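Local coordinates for protein branched-chain-amino-acid aminotransferase (Pseudomonas aeruginosa, PDB 6NST) that probably transfers the amino group of leucine, isoleucine or valine to 2-oxoglutarate, using pyridoxal 5'-phosphate as cofactor, at residues W11-L16 with G115-V120; M35-G40 with H67-Q72; M101-S106 with H119-A124. The protein carries 1 engineered substitution. All blocks are in the same frame, centred on the assembly; numbering follows the deposited sequence.

Contact 1: residues W11-L16 with G115-V120; sequences WYDGEL and GLKVHV
Asp13, first of the two central residues of a type I' turn from Tyr12 to Glu15 that joins strands 9-12 and 15-18 as a beta hairpin, faces Val120, and its backbone N gives a hydrogen bond of 3.0 Å to Val120 O. The side chain of Asp13 then turns back to the same strand and holds it with both carboxylate oxygens. OD1 accepts the backbone N of Val120 at 2.7 Å in an almost straight bond, 172° at the hydrogen, while OD2 takes ND1 of His119 at 2.7 Å through its syn lone pair. This second bond is more bent, OD2 lying 30° out of the imidazole plane; the carboxylate is also turned somewhat against the ring. With CG beside its own backbone N (chi1 -69°), Asp13 puts one oxygen on each of two consecutive residues. The ammonium of Lys117 adds positive charge nearby, its NZ 4.1 Å from Asp13 OD2, beyond salt-bridge distance, and it stands above one face of the imidazole toward the rim. On the apolar side, Val120 brings CG1 to the edge of the Trp11 indole, 3.5 Å from CZ3. One face of that indole looks onto the backbone of its own hairpin, with Gly14 N 3.2 Å above the plane. Tyr12 sends its ring past Val120 O, and its hydroxyl is bonded to the carbonyl of Thr23. The hairpin thus closes against the start of strand 118-126 in the antiparallel sheet; Trp11 and Val120 pack on helix 77-89 and Tyr75, whereas Tyr12 touches Phe103 of strand 96-104 and Ile121 of strand 118-126.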
ATOM      1  N   TRP A  11     -43.218  -3.979  -9.776  1.00 24.61           N
ATOM      2  CA  TRP A  11     -42.876  -4.146 -11.182  1.00 20.35           C
ATOM      3  C   TRP A  11     -41.819  -5.235 -11.306  1.00 18.00           C
ATOM      4  O   TRP A  11     -40.748  -5.141 -10.700  1.00 18.91           O
ATOM      5  CB  TRP A  11     -42.375  -2.828 -11.761  1.00 20.68           C
ATOM      6  CG  TRP A  11     -42.218  -2.819 -13.250  1.00 21.13           C
ATOM      7  CD1 TRP A  11     -43.151  -2.433 -14.169  1.00 23.84           C
ATOM      8  CD2 TRP A  11     -41.053  -3.192 -13.994  1.00 28.44           C
ATOM      9  NE1 TRP A  11     -42.641  -2.548 -15.440  1.00 28.30           N
ATOM     10  CE2 TRP A  11     -41.354  -3.015 -15.359  1.00 17.31           C
ATOM     11  CE3 TRP A  11     -39.785  -3.664 -13.639  1.00 24.87           C
ATOM     12  CZ2 TRP A  11     -40.430  -3.284 -16.368  1.00 23.99           C
ATOM     13  CZ3 TRP A  11     -38.874  -3.937 -14.643  1.00 17.95           C
ATOM     14  CH2 TRP A  11     -39.200  -3.748 -15.989  1.00 24.59           C
ATOM     15  N   TYR A  12     -42.123  -6.273 -12.080  1.00 24.08           N
ATOM     16  CA  TYR A  12     -41.277  -7.463 -12.158  1.00 22.25           C
ATOM     17  C   TYR A  12     -41.212  -7.894 -13.620  1.00 30.84           C
ATOM     18  O   TYR A  12     -42.140  -8.534 -14.126  1.00 43.52           O
ATOM     19  CB  TYR A  12     -41.828  -8.572 -11.268  1.00 28.13           C
ATOM     20  CG  TYR A  12     -40.868  -9.702 -10.953  1.00 22.79           C
ATOM     21  CD1 TYR A  12     -39.710  -9.900 -11.694  1.00 21.19           C
ATOM     22  CD2 TYR A  12     -41.133 -10.580  -9.910  1.00 26.54           C
ATOM     23  CE1 TYR A  12     -38.843 -10.936 -11.398  1.00 30.21           C
ATOM     24  CE2 TYR A  12     -40.274 -11.616  -9.610  1.00 26.30           C
ATOM     25  CZ  TYR A  12     -39.131 -11.790 -10.355  1.00 28.33           C
ATOM     26  OH  TYR A  12     -38.276 -12.825 -10.052  1.00 31.83           O
ATOM     27  N   ASP A  13     -40.117  -7.532 -14.290  1.00 26.83           N
ATOM     28  CA  ASP A  13     -39.812  -7.984 -15.647  1.00 25.61           C
ATOM     29  C   ASP A  13     -40.932  -7.629 -16.630  1.00 32.87           C
ATOM     30  O   ASP A  13     -41.478  -8.485 -17.331  1.00 34.89           O
ATOM     31  CB  ASP A  13     -39.519  -9.490 -15.666  1.00 29.96           C
ATOM     32  CG  ASP A  13     -38.218  -9.842 -14.970  1.00 30.35           C
ATOM     33  OD1 ASP A  13     -37.500  -8.916 -14.540  1.00 31.81           O
ATOM     34  OD2 ASP A  13     -37.912 -11.046 -14.855  1.00 26.89           O
ATOM     35  N   GLY A  14     -41.252  -6.338 -16.686  1.00 26.77           N
ATOM     36  CA  GLY A  14     -42.196  -5.823 -17.655  1.00 26.94           C
ATOM     37  C   GLY A  14     -43.638  -5.774 -17.197  1.00 36.99           C
ATOM     38  O   GLY A  14     -44.462  -5.141 -17.869  1.00 42.47           O
ATOM     39  N   GLU A  15     -43.975  -6.419 -16.085  1.00 35.83           N
ATOM     40  CA  GLU A  15     -45.346  -6.494 -15.610  1.00 26.67           C
ATOM     41  C   GLU A  15     -45.391  -6.196 -14.119  1.00 30.49           C
ATOM     42  O   GLU A  15     -44.411  -6.382 -13.394  1.00 26.54           O
ATOM     43  CB  GLU A  15     -45.964  -7.877 -15.877  1.00 34.83           C
ATOM     44  CG  GLU A  15     -46.120  -8.236 -17.349  1.00 46.56           C
ATOM     45  CD  GLU A  15     -46.676  -9.635 -17.549  1.00 63.03           C
ATOM     46  OE1 GLU A  15     -46.818 -10.369 -16.548  1.00 66.43           O
ATOM     47  OE2 GLU A  15     -46.970 -10.000 -18.707  1.00 66.95           O
ATOM     48  N   LEU A  16     -46.549  -5.726 -13.669  1.00 36.01           N
ATOM     49  CA  LEU A  16     -46.820  -5.590 -12.247  1.00 34.24           C
ATOM     50  C   LEU A  16     -47.338  -6.919 -11.718  1.00 33.85           C
ATOM     51  O   LEU A  16     -48.199  -7.550 -12.339  1.00 35.55           O
ATOM     52  CB  LEU A  16     -47.841  -4.484 -11.980  1.00 34.01           C
ATOM     53  CG  LEU A  16     -47.458  -3.061 -12.387  1.00 40.39           C
ATOM     54  CD1 LEU A  16     -48.677  -2.166 -12.307  1.00 39.11           C
ATOM     55  CD2 LEU A  16     -46.335  -2.526 -11.508  1.00 20.61           C
ATOM     56  N   GLY A 115     -24.931 -18.241 -19.563  1.00 65.29           N
ATOM     57  CA  GLY A 115     -26.305 -18.278 -20.023  1.00 60.18           C
ATOM     58  C   GLY A 115     -27.268 -17.730 -18.991  1.00 54.99           C
ATOM     59  O   GLY A 115     -28.392 -18.222 -18.851  1.00 51.36           O
ATOM     60  N   LEU A 116     -26.832 -16.705 -18.264  1.00 45.47           N
ATOM     61  CA  LEU A 116     -27.637 -16.133 -17.194  1.00 41.83           C
ATOM     62  C   LEU A 116     -28.620 -15.112 -17.744  1.00 36.39           C
ATOM     63  O   LEU A 116     -28.267 -14.269 -18.575  1.00 33.34           O
ATOM     64  CB  LEU A 116     -26.737 -15.478 -16.145  1.00 38.94           C
ATOM     65  CG  LEU A 116     -25.807 -16.419 -15.381  1.00 41.56           C
ATOM     66  CD1 LEU A 116     -24.916 -15.640 -14.426  1.00 35.43           C
ATOM     67  CD2 LEU A 116     -26.617 -17.464 -14.631  1.00 43.34           C
ATOM     68  N   LYS A 117     -29.860 -15.189 -17.274  1.00 31.06           N
ATOM     69  CA  LYS A 117     -30.887 -14.230 -17.649  1.00 23.56           C
ATOM     70  C   LYS A 117     -30.901 -13.072 -16.660  1.00 31.70           C
ATOM     71  O   LYS A 117     -30.729 -13.264 -15.453  1.00 30.34           O
ATOM     72  CB  LYS A 117     -32.262 -14.898 -17.701  1.00 33.62           C
ATOM     73  CG  LYS A 117     -33.358 -14.025 -18.292  1.00 47.29           C
ATOM     74  CD  LYS A 117     -34.672 -14.785 -18.385  1.00 60.61           C
ATOM     75  CE  LYS A 117     -35.774 -13.924 -18.982  1.00 61.72           C
ATOM     76  NZ  LYS A 117     -36.034 -12.710 -18.158  1.00 62.87           N
ATOM     77  N   VAL A 118     -31.097 -11.867 -17.183  1.00 21.34           N
ATOM     78  CA  VAL A 118     -31.150 -10.654 -16.378  1.00 26.96           C
ATOM     79  C   VAL A 118     -32.602 -10.348 -16.049  1.00 29.46           C
ATOM     80  O   VAL A 118     -33.447 -10.256 -16.949  1.00 18.41           O
ATOM     81  CB  VAL A 118     -30.495  -9.471 -17.113  1.00 25.54           C
ATOM     82  CG1 VAL A 118     -30.588  -8.216 -16.274  1.00 13.50           C
ATOM     83  CG2 VAL A 118     -29.045  -9.787 -17.447  1.00 18.04           C
ATOM     84  N   HIS A 119     -32.895 -10.198 -14.759  1.00 35.61           N
ATOM     85  CA  HIS A 119     -34.214  -9.816 -14.278  1.00 32.11           C
ATOM     86  C   HIS A 119     -34.144  -8.440 -13.632  1.00 27.37           C
ATOM     87  O   HIS A 119     -33.098  -8.031 -13.121  1.00 20.18           O
ATOM     88  CB  HIS A 119     -34.753 -10.836 -13.272  1.00 28.13           C
ATOM     89  CG  HIS A 119     -34.873 -12.223 -13.823  1.00 40.23           C
ATOM     90  ND1 HIS A 119     -36.089 -12.817 -14.084  1.00 41.92           N
ATOM     91  CD2 HIS A 119     -33.929 -13.131 -14.166  1.00 42.53           C
ATOM     92  CE1 HIS A 119     -35.888 -14.032 -14.562  1.00 46.13           C
ATOM     93  NE2 HIS A 119     -34.587 -14.248 -14.622  1.00 46.85           N
ATOM     94  N   VAL A 120     -35.268  -7.725 -13.653  1.00 22.82           N
ATOM     95  CA  VAL A 120     -35.353  -6.378 -13.100  1.00 21.81           C
ATOM     96  C   VAL A 120     -36.603  -6.288 -12.235  1.00 26.98           C
ATOM     97  O   VAL A 120     -37.686  -6.700 -12.662  1.00 24.38           O
ATOM     98  CB  VAL A 120     -35.389  -5.305 -14.207  1.00 26.08           C
ATOM     99  CG1 VAL A 120     -35.489  -3.917 -13.599  1.00 14.26           C
ATOM    100  CG2 VAL A 120     -34.165  -5.415 -15.102  1.00 21.69           C
TER

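Contact 2: residues M35-G40 with H67-Q72; sequences MGVFEG and HIMNMQ
The thioether end of Met35 crosses the side chain of Met69 near its base and sulfur, beside a second fit in which Met71 reaches the backbone of Gly36. The Met35 chain leaves with CG anti to the backbone N (chi1 -178°), then bends at chi2 and chi3, so that its methyl CE comes to 3.2 Å from Met69 O and 3.9 Å from Met69 CB. The two sulfurs pass at 4.1 Å, SD of Met35 to SD of Met69. Val37 supplies the next bump: its CG1 sits 3.9 Å from Met69 CG as the two side chains run past each other in opposite directions. The sulfur of Met71 rests against the backbone of Gly36, SD 3.7 Å from Gly36 CA. No hydrogen bond crosses between the segments. The chain comes off helix 55-68 through a Schellman motif with Asn70 at positive phi; Met69 and Met71, on either side of Asn70 in sequence, both point toward the strand. Strand 36-46 is paired here with strand 96-104, whose Val102 and Tyr104 continue the apolar layer; Leu62 and Ser65 of helix 55-68 touch Val37, and Met169 and Leu170 of a neighbouring subunit pack on Met35 and Met69.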
ATOM      1  N   MET A  35     -23.605 -10.580  -7.713  1.00 24.61           N
ATOM      2  CA  MET A  35     -23.468  -9.854  -8.975  1.00 25.73           C
ATOM      3  C   MET A  35     -24.820  -9.275  -9.367  1.00 29.62           C
ATOM      4  O   MET A  35     -25.685  -9.971  -9.904  1.00 29.46           O
ATOM      5  CB  MET A  35     -22.922 -10.770 -10.063  1.00 28.17           C
ATOM      6  CG  MET A  35     -22.699 -10.095 -11.405  1.00 40.87           C
ATOM      7  SD  MET A  35     -21.500  -8.753 -11.323  1.00 39.97           S
ATOM      8  CE  MET A  35     -20.614  -9.010 -12.857  1.00 30.65           C
ATOM      9  N   GLY A  36     -24.996  -7.993  -9.094  1.00 20.15           N
ATOM     10  CA  GLY A  36     -26.202  -7.290  -9.471  1.00 14.86           C
ATOM     11  C   GLY A  36     -26.041  -5.833  -9.105  1.00 20.10           C
ATOM     12  O   GLY A  36     -25.161  -5.462  -8.322  1.00 20.18           O
ATOM     13  N   VAL A  37     -26.896  -5.009  -9.697  1.00 16.89           N
ATOM     14  CA  VAL A  37     -26.848  -3.571  -9.467  1.00 11.72           C
ATOM     15  C   VAL A  37     -28.218  -3.106  -8.995  1.00 22.05           C
ATOM     16  O   VAL A  37     -29.243  -3.731  -9.290  1.00 18.36           O
ATOM     17  CB  VAL A  37     -26.399  -2.800 -10.730  1.00 17.05           C
ATOM     18  CG1 VAL A  37     -25.060  -3.330 -11.227  1.00 11.14           C
ATOM     19  CG2 VAL A  37     -27.448  -2.894 -11.824  1.00 11.48           C
ATOM     20  N   PHE A  38     -28.231  -2.011  -8.240  1.00 12.07           N
ATOM     21  CA  PHE A  38     -29.474  -1.490  -7.692  1.00 21.30           C
ATOM     22  C   PHE A  38     -29.353   0.014  -7.507  1.00 22.30           C
ATOM     23  O   PHE A  38     -28.283   0.603  -7.683  1.00 19.96           O
ATOM     24  CB  PHE A  38     -29.842  -2.176  -6.368  1.00 17.26           C
ATOM     25  CG  PHE A  38     -28.979  -1.771  -5.205  1.00 24.16           C
ATOM     26  CD1 PHE A  38     -29.449  -0.879  -4.256  1.00 27.05           C
ATOM     27  CD2 PHE A  38     -27.702  -2.287  -5.057  1.00 28.13           C
ATOM     28  CE1 PHE A  38     -28.662  -0.507  -3.182  1.00 39.03           C
ATOM     29  CE2 PHE A  38     -26.908  -1.919  -3.984  1.00 31.23           C
ATOM     30  CZ  PHE A  38     -27.391  -1.027  -3.046  1.00 37.31           C
ATOM     31  N   GLU A  39     -30.475   0.633  -7.152  1.00 20.47           N
ATOM     32  CA  GLU A  39     -30.534   2.068  -6.928  1.00 12.82           C
ATOM     33  C   GLU A  39     -31.407   2.355  -5.716  1.00 29.32           C
ATOM     34  O   GLU A  39     -32.247   1.545  -5.316  1.00 25.12           O
ATOM     35  CB  GLU A  39     -31.078   2.813  -8.155  1.00 14.02           C
ATOM     36  CG  GLU A  39     -30.025   3.156  -9.197  1.00 12.52           C
ATOM     37  CD  GLU A  39     -28.957   4.088  -8.651  1.00 29.84           C
ATOM     38  OE1 GLU A  39     -27.761   3.853  -8.927  1.00 21.87           O
ATOM     39  OE2 GLU A  39     -29.316   5.049  -7.937  1.00 20.93           O
ATOM     40  N   GLY A  40     -31.181   3.524  -5.125  1.00 23.66           N
ATOM     41  CA  GLY A  40     -32.047   4.041  -4.087  1.00 16.02           C
ATOM     42  C   GLY A  40     -32.648   5.354  -4.538  1.00 23.00           C
ATOM     43  O   GLY A  40     -31.921   6.318  -4.792  1.00 23.00           O
ATOM     44  N   HIS A  67     -23.513  -1.424 -16.944  1.00 10.78           N
ATOM     45  CA  HIS A  67     -22.492  -1.401 -17.987  1.00 17.14           C
ATOM     46  C   HIS A  67     -21.116  -1.712 -17.409  1.00 23.30           C
ATOM     47  O   HIS A  67     -20.307  -2.395 -18.048  1.00 25.04           O
ATOM     48  CB  HIS A  67     -22.498  -0.041 -18.689  1.00 14.09           C
ATOM     49  CG  HIS A  67     -21.477   0.090 -19.778  1.00 20.65           C
ATOM     50  ND1 HIS A  67     -21.517  -0.660 -20.933  1.00 28.20           N
ATOM     51  CD2 HIS A  67     -20.396   0.896 -19.891  1.00 20.44           C
ATOM     52  CE1 HIS A  67     -20.500  -0.328 -21.708  1.00 29.36           C
ATOM     53  NE2 HIS A  67     -19.804   0.615 -21.098  1.00 23.09           N
ATOM     54  N   ILE A  68     -20.838  -1.229 -16.197  1.00 14.87           N
ATOM     55  CA  ILE A  68     -19.573  -1.545 -15.542  1.00 10.44           C
ATOM     56  C   ILE A  68     -19.475  -3.039 -15.260  1.00 15.43           C
ATOM     57  O   ILE A  68     -18.423  -3.658 -15.462  1.00 19.48           O
ATOM     58  CB  ILE A  68     -19.419  -0.712 -14.256  1.00 10.34           C
ATOM     59  CG1 ILE A  68     -19.277   0.771 -14.603  1.00 17.07           C
ATOM     60  CG2 ILE A  68     -18.234  -1.199 -13.442  1.00 13.50           C
ATOM     61  CD1 ILE A  68     -19.351   1.700 -13.412  1.00 16.53           C
ATOM     62  N   MET A  69     -20.568  -3.645 -14.804  1.00 13.61           N
ATOM     63  CA  MET A  69     -20.585  -5.058 -14.446  1.00 22.16           C
ATOM     64  C   MET A  69     -20.849  -5.968 -15.636  1.00 23.22           C
ATOM     65  O   MET A  69     -20.977  -7.181 -15.443  1.00 28.65           O
ATOM     66  CB  MET A  69     -21.638  -5.314 -13.364  1.00 18.40           C
ATOM     67  CG  MET A  69     -21.398  -4.535 -12.086  1.00 19.70           C
ATOM     68  SD  MET A  69     -19.821  -4.963 -11.332  1.00 31.91           S
ATOM     69  CE  MET A  69     -19.743  -3.755 -10.013  1.00 26.51           C
ATOM     70  N   ASN A  70     -20.931  -5.414 -16.846  1.00 25.04           N
ATOM     71  CA  ASN A  70     -21.216  -6.188 -18.053  1.00 30.82           C
ATOM     72  C   ASN A  70     -22.556  -6.915 -17.945  1.00 27.65           C
ATOM     73  O   ASN A  70     -22.710  -8.046 -18.406  1.00 19.54           O
ATOM     74  CB  ASN A  70     -20.085  -7.173 -18.364  1.00 34.56           C
ATOM     75  CG  ASN A  70     -19.430  -6.899 -19.700  1.00 46.74           C
ATOM     76  OD1 ASN A  70     -19.583  -5.819 -20.271  1.00 49.36           O
ATOM     77  ND2 ASN A  70     -18.693  -7.879 -20.209  1.00 56.35           N
ATOM     78  N   MET A  71     -23.532  -6.255 -17.325  1.00 23.14           N
ATOM     79  CA  MET A  71     -24.895  -6.765 -17.240  1.00 18.39           C
ATOM     80  C   MET A  71     -25.758  -6.012 -18.243  1.00 19.31           C
ATOM     81  O   MET A  71     -25.820  -4.779 -18.213  1.00 25.94           O
ATOM     82  CB  MET A  71     -25.462  -6.604 -15.830  1.00 20.68           C
ATOM     83  CG  MET A  71     -24.698  -7.339 -14.744  1.00 23.81           C
ATOM     84  SD  MET A  71     -25.517  -7.168 -13.146  1.00 23.76           S
ATOM     85  CE  MET A  71     -27.048  -8.044 -13.457  1.00 22.91           C
ATOM     86  N   GLN A  72     -26.424  -6.753 -19.124  1.00 24.54           N
ATOM     87  CA  GLN A  72     -27.285  -6.166 -20.146  1.00 28.29           C
ATOM     88  C   GLN A  72     -28.713  -6.115 -19.610  1.00 17.90           C
ATOM     89  O   GLN A  72     -29.372  -7.152 -19.475  1.00 21.30           O
ATOM     90  CB  GLN A  72     -27.202  -6.972 -21.441  1.00 25.44           C
ATOM     91  CG  GLN A  72     -28.019  -6.403 -22.593  1.00 51.72           C
ATOM     92  CD  GLN A  72     -27.501  -5.061 -23.076  1.00 61.76           C
ATOM     93  OE1 GLN A  72     -28.001  -4.009 -22.676  1.00 66.88           O
ATOM     94  NE2 GLN A  72     -26.497  -5.092 -23.945  1.00 60.88           N
TER

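Contact 3: residues M101-S106 with H119-A124; sequences MVFYGS and HVIIAA
Phe103 lays one face of its ring against the CB of His119, a CH-pi contact with that carbon 3.8 Å from the ring centroid and 24° off the normal. The phenyl and imidazole planes are nearly parallel, 18° apart, but slid so far that the rings barely overlap. CG of Phe103 stands between its backbone N and carbonyl carbon (chi1 66°), which swings the ring across the neighbouring strand; its edge then meets Ile121, CE2 at 4.0 Å from CG1. Farther along, Ile121 lies side by side with Met101, its CD1 3.7 Å from Met101 CB. Val102 and Val120 pair through their CG2 methyls on the other face of the sheet. Between the two faces, residues 101-104 and 119-124 of strands 96-104 and 118-126 run antiparallel: Met101 with Ile121 and Phe103 with His119 are hydrogen-bonded pairs, each with two backbone bonds, and Val102 with Val120 is the non-hydrogen-bonded pair between them. Past the end of the strand, Gly105 passes close to the imidazole, CA 3.4 Å from His119 CD2, a closeness that suits a residue without a side chain. His31 of a neighbouring subunit meets Phe103 edge-to-face. Backbone bonds thus fix the register and apolar side chains meet on both faces; with ND1 donating to Asp13 and NE2 buried without a partner, the histidine is held through one nitrogen, consistent with a neutral imidazole, though no proton is seen.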
ATOM      1  N   MET A 101     -33.744  -2.728  -8.963  1.00 22.39           N
ATOM      2  CA  MET A 101     -32.694  -3.712  -8.748  1.00 24.47           C
ATOM      3  C   MET A 101     -32.607  -4.640  -9.949  1.00 26.71           C
ATOM      4  O   MET A 101     -33.621  -5.189 -10.393  1.00 22.24           O
ATOM      5  CB  MET A 101     -32.942  -4.506  -7.460  1.00 14.02           C
ATOM      6  CG  MET A 101     -31.715  -5.218  -6.919  1.00 31.59           C
ATOM      7  SD  MET A 101     -31.555  -6.906  -7.523  1.00 36.89           S
ATOM      8  CE  MET A 101     -32.787  -7.734  -6.520  1.00 43.96           C
ATOM      9  N   VAL A 102     -31.392  -4.800 -10.467  1.00 29.09           N
ATOM     10  CA  VAL A 102     -31.097  -5.647 -11.617  1.00 12.95           C
ATOM     11  C   VAL A 102     -30.279  -6.831 -11.123  1.00 25.42           C
ATOM     12  O   VAL A 102     -29.279  -6.644 -10.419  1.00 12.73           O
ATOM     13  CB  VAL A 102     -30.338  -4.861 -12.700  1.00 13.22           C
ATOM     14  CG1 VAL A 102     -29.948  -5.763 -13.852  1.00 20.94           C
ATOM     15  CG2 VAL A 102     -31.168  -3.679 -13.187  1.00 12.54           C
ATOM     16  N   PHE A 103     -30.699  -8.046 -11.479  1.00 18.07           N
ATOM     17  CA  PHE A 103     -30.037  -9.231 -10.952  1.00 21.05           C
ATOM     18  C   PHE A 103     -30.098 -10.374 -11.957  1.00 27.25           C
ATOM     19  O   PHE A 103     -31.015 -10.454 -12.778  1.00 21.15           O
ATOM     20  CB  PHE A 103     -30.646  -9.673  -9.610  1.00 14.08           C
ATOM     21  CG  PHE A 103     -32.073 -10.152  -9.700  1.00 19.66           C
ATOM     22  CD1 PHE A 103     -32.361 -11.505  -9.798  1.00 24.14           C
ATOM     23  CD2 PHE A 103     -33.126  -9.252  -9.655  1.00 20.47           C
ATOM     24  CE1 PHE A 103     -33.669 -11.950  -9.866  1.00 25.01           C
ATOM     25  CE2 PHE A 103     -34.438  -9.690  -9.723  1.00 30.56           C
ATOM     26  CZ  PHE A 103     -34.709 -11.042  -9.826  1.00 29.45           C
ATOM     27  N   TYR A 104     -29.101 -11.256 -11.878  1.00 21.99           N
ATOM     28  CA  TYR A 104     -29.081 -12.463 -12.691  1.00 23.17           C
ATOM     29  C   TYR A 104     -30.058 -13.491 -12.136  1.00 32.48           C
ATOM     30  O   TYR A 104     -30.236 -13.612 -10.925  1.00 33.56           O
ATOM     31  CB  TYR A 104     -27.672 -13.059 -12.733  1.00 28.74           C
ATOM     32  CG  TYR A 104     -26.724 -12.365 -13.685  1.00 26.20           C
ATOM     33  CD1 TYR A 104     -27.153 -11.926 -14.931  1.00 29.76           C
ATOM     34  CD2 TYR A 104     -25.397 -12.147 -13.335  1.00 15.85           C
ATOM     35  CE1 TYR A 104     -26.285 -11.292 -15.804  1.00 30.61           C
ATOM     36  CE2 TYR A 104     -24.523 -11.515 -14.200  1.00 12.98           C
ATOM     37  CZ  TYR A 104     -24.972 -11.088 -15.432  1.00 18.97           C
ATOM     38  OH  TYR A 104     -24.105 -10.458 -16.295  1.00 22.47           O
ATOM     39  N   GLY A 105     -30.684 -14.245 -13.037  1.00 31.22           N
ATOM     40  CA  GLY A 105     -31.713 -15.190 -12.658  1.00 29.36           C
ATOM     41  C   GLY A 105     -31.149 -16.515 -12.187  1.00 33.06           C
ATOM     42  O   GLY A 105     -29.960 -16.651 -11.890  1.00 28.84           O
ATOM     43  N   SER A 106     -32.031 -17.514 -12.126  1.00 30.71           N
ATOM     44  CA  SER A 106     -31.638 -18.855 -11.707  1.00 35.51           C
ATOM     45  C   SER A 106     -31.431 -19.796 -12.890  1.00 42.73           C
ATOM     46  O   SER A 106     -32.053 -20.864 -12.962  1.00 40.86           O
ATOM     47  CB  SER A 106     -32.680 -19.417 -10.742  1.00 40.60           C
ATOM     48  OG  SER A 106     -33.973 -19.342 -11.304  1.00 48.23           O
ATOM     49  N   HIS A 119     -32.895 -10.198 -14.759  1.00 35.61           N
ATOM     50  CA  HIS A 119     -34.214  -9.816 -14.278  1.00 32.11           C
ATOM     51  C   HIS A 119     -34.144  -8.440 -13.632  1.00 27.37           C
ATOM     52  O   HIS A 119     -33.098  -8.031 -13.121  1.00 20.18           O
ATOM     53  CB  HIS A 119     -34.753 -10.836 -13.272  1.00 28.13           C
ATOM     54  CG  HIS A 119     -34.873 -12.223 -13.823  1.00 40.23           C
ATOM     55  ND1 HIS A 119     -36.089 -12.817 -14.084  1.00 41.92           N
ATOM     56  CD2 HIS A 119     -33.929 -13.131 -14.166  1.00 42.53           C
ATOM     57  CE1 HIS A 119     -35.888 -14.032 -14.562  1.00 46.13           C
ATOM     58  NE2 HIS A 119     -34.587 -14.248 -14.622  1.00 46.85           N
ATOM     59  N   VAL A 120     -35.268  -7.725 -13.653  1.00 22.82           N
ATOM     60  CA  VAL A 120     -35.353  -6.378 -13.100  1.00 21.81           C
ATOM     61  C   VAL A 120     -36.603  -6.288 -12.235  1.00 26.98           C
ATOM     62  O   VAL A 120     -37.686  -6.700 -12.662  1.00 24.38           O
ATOM     63  CB  VAL A 120     -35.389  -5.305 -14.207  1.00 26.08           C
ATOM     64  CG1 VAL A 120     -35.489  -3.917 -13.599  1.00 14.26           C
ATOM     65  CG2 VAL A 120     -34.165  -5.415 -15.102  1.00 21.69           C
ATOM     66  N   ILE A 121     -36.458  -5.745 -11.026  1.00 24.45           N
ATOM     67  CA  ILE A 121     -37.592  -5.503 -10.139  1.00 30.22           C
ATOM     68  C   ILE A 121     -37.518  -4.078  -9.616  1.00 29.15           C
ATOM     69  O   ILE A 121     -36.435  -3.532  -9.385  1.00 33.98           O
ATOM     70  CB  ILE A 121     -37.650  -6.503  -8.960  1.00 31.55           C
ATOM     71  CG1 ILE A 121     -36.325  -6.509  -8.183  1.00 19.81           C
ATOM     72  CG2 ILE A 121     -38.007  -7.884  -9.457  1.00 31.59           C
ATOM     73  CD1 ILE A 121     -36.381  -5.736  -6.871  1.00 15.84           C
ATOM     74  N   ILE A 122     -38.690  -3.465  -9.449  1.00 23.90           N
ATOM     75  CA  ILE A 122     -38.768  -2.113  -8.908  1.00 23.83           C
ATOM     76  C   ILE A 122     -39.849  -2.079  -7.838  1.00 32.47           C
ATOM     77  O   ILE A 122     -41.047  -2.046  -8.148  1.00 27.06           O
ATOM     78  CB  ILE A 122     -39.049  -1.063 -10.000  1.00 21.75           C
ATOM     79  CG1 ILE A 122     -38.001  -1.164 -11.112  1.00 18.01           C
ATOM     80  CG2 ILE A 122     -39.047   0.337  -9.400  1.00 20.10           C
ATOM     81  CD1 ILE A 122     -38.226  -0.219 -12.257  1.00 18.17           C
ATOM     82  N   ALA A 123     -39.433  -2.071  -6.574  1.00 21.24           N
ATOM     83  CA  ALA A 123     -40.341  -2.057  -5.437  1.00 19.73           C
ATOM     84  C   ALA A 123     -40.325  -0.684  -4.778  1.00 25.71           C
ATOM     85  O   ALA A 123     -39.273  -0.046  -4.678  1.00 29.89           O
ATOM     86  CB  ALA A 123     -39.956  -3.131  -4.417  1.00 24.53           C
ATOM     87  N   ALA A 124     -41.498  -0.240  -4.325  1.00 20.18           N
ATOM     88  CA  ALA A 124     -41.643   1.057  -3.681  1.00 29.82           C
ATOM     89  C   ALA A 124     -42.509   0.906  -2.442  1.00 33.73           C
ATOM     90  O   ALA A 124     -43.574   0.287  -2.498  1.00 40.74           O
ATOM     91  CB  ALA A 124     -42.256   2.087  -4.640  1.00 24.51           C
TER

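Overall arrangement
All three contacts reach one antiparallel sheet, contact 2 through strand 36-46 only. Contacts 1 and 3, centres about 6 Å apart, share His119 and Val120: strand 118-126 takes the 9-12 hairpin along one edge and strand 96-104 along the other. Next in order comes strand 36-46, so contact 2, about 10 Å from contact 3 between centres, joins through Val37 O and Val102 N, a probable hydrogen bond of 2.7 Å. Contacts 2 and 3 both meet the same neighbouring subunit. They also lie nearest the cofactor site: the side chains of Val37 and Met101 are about 6 and 9 Å from that of Lys160, the probable pyridoxal-phosphate lysine, unmodified here. Contact 1 lies away from it.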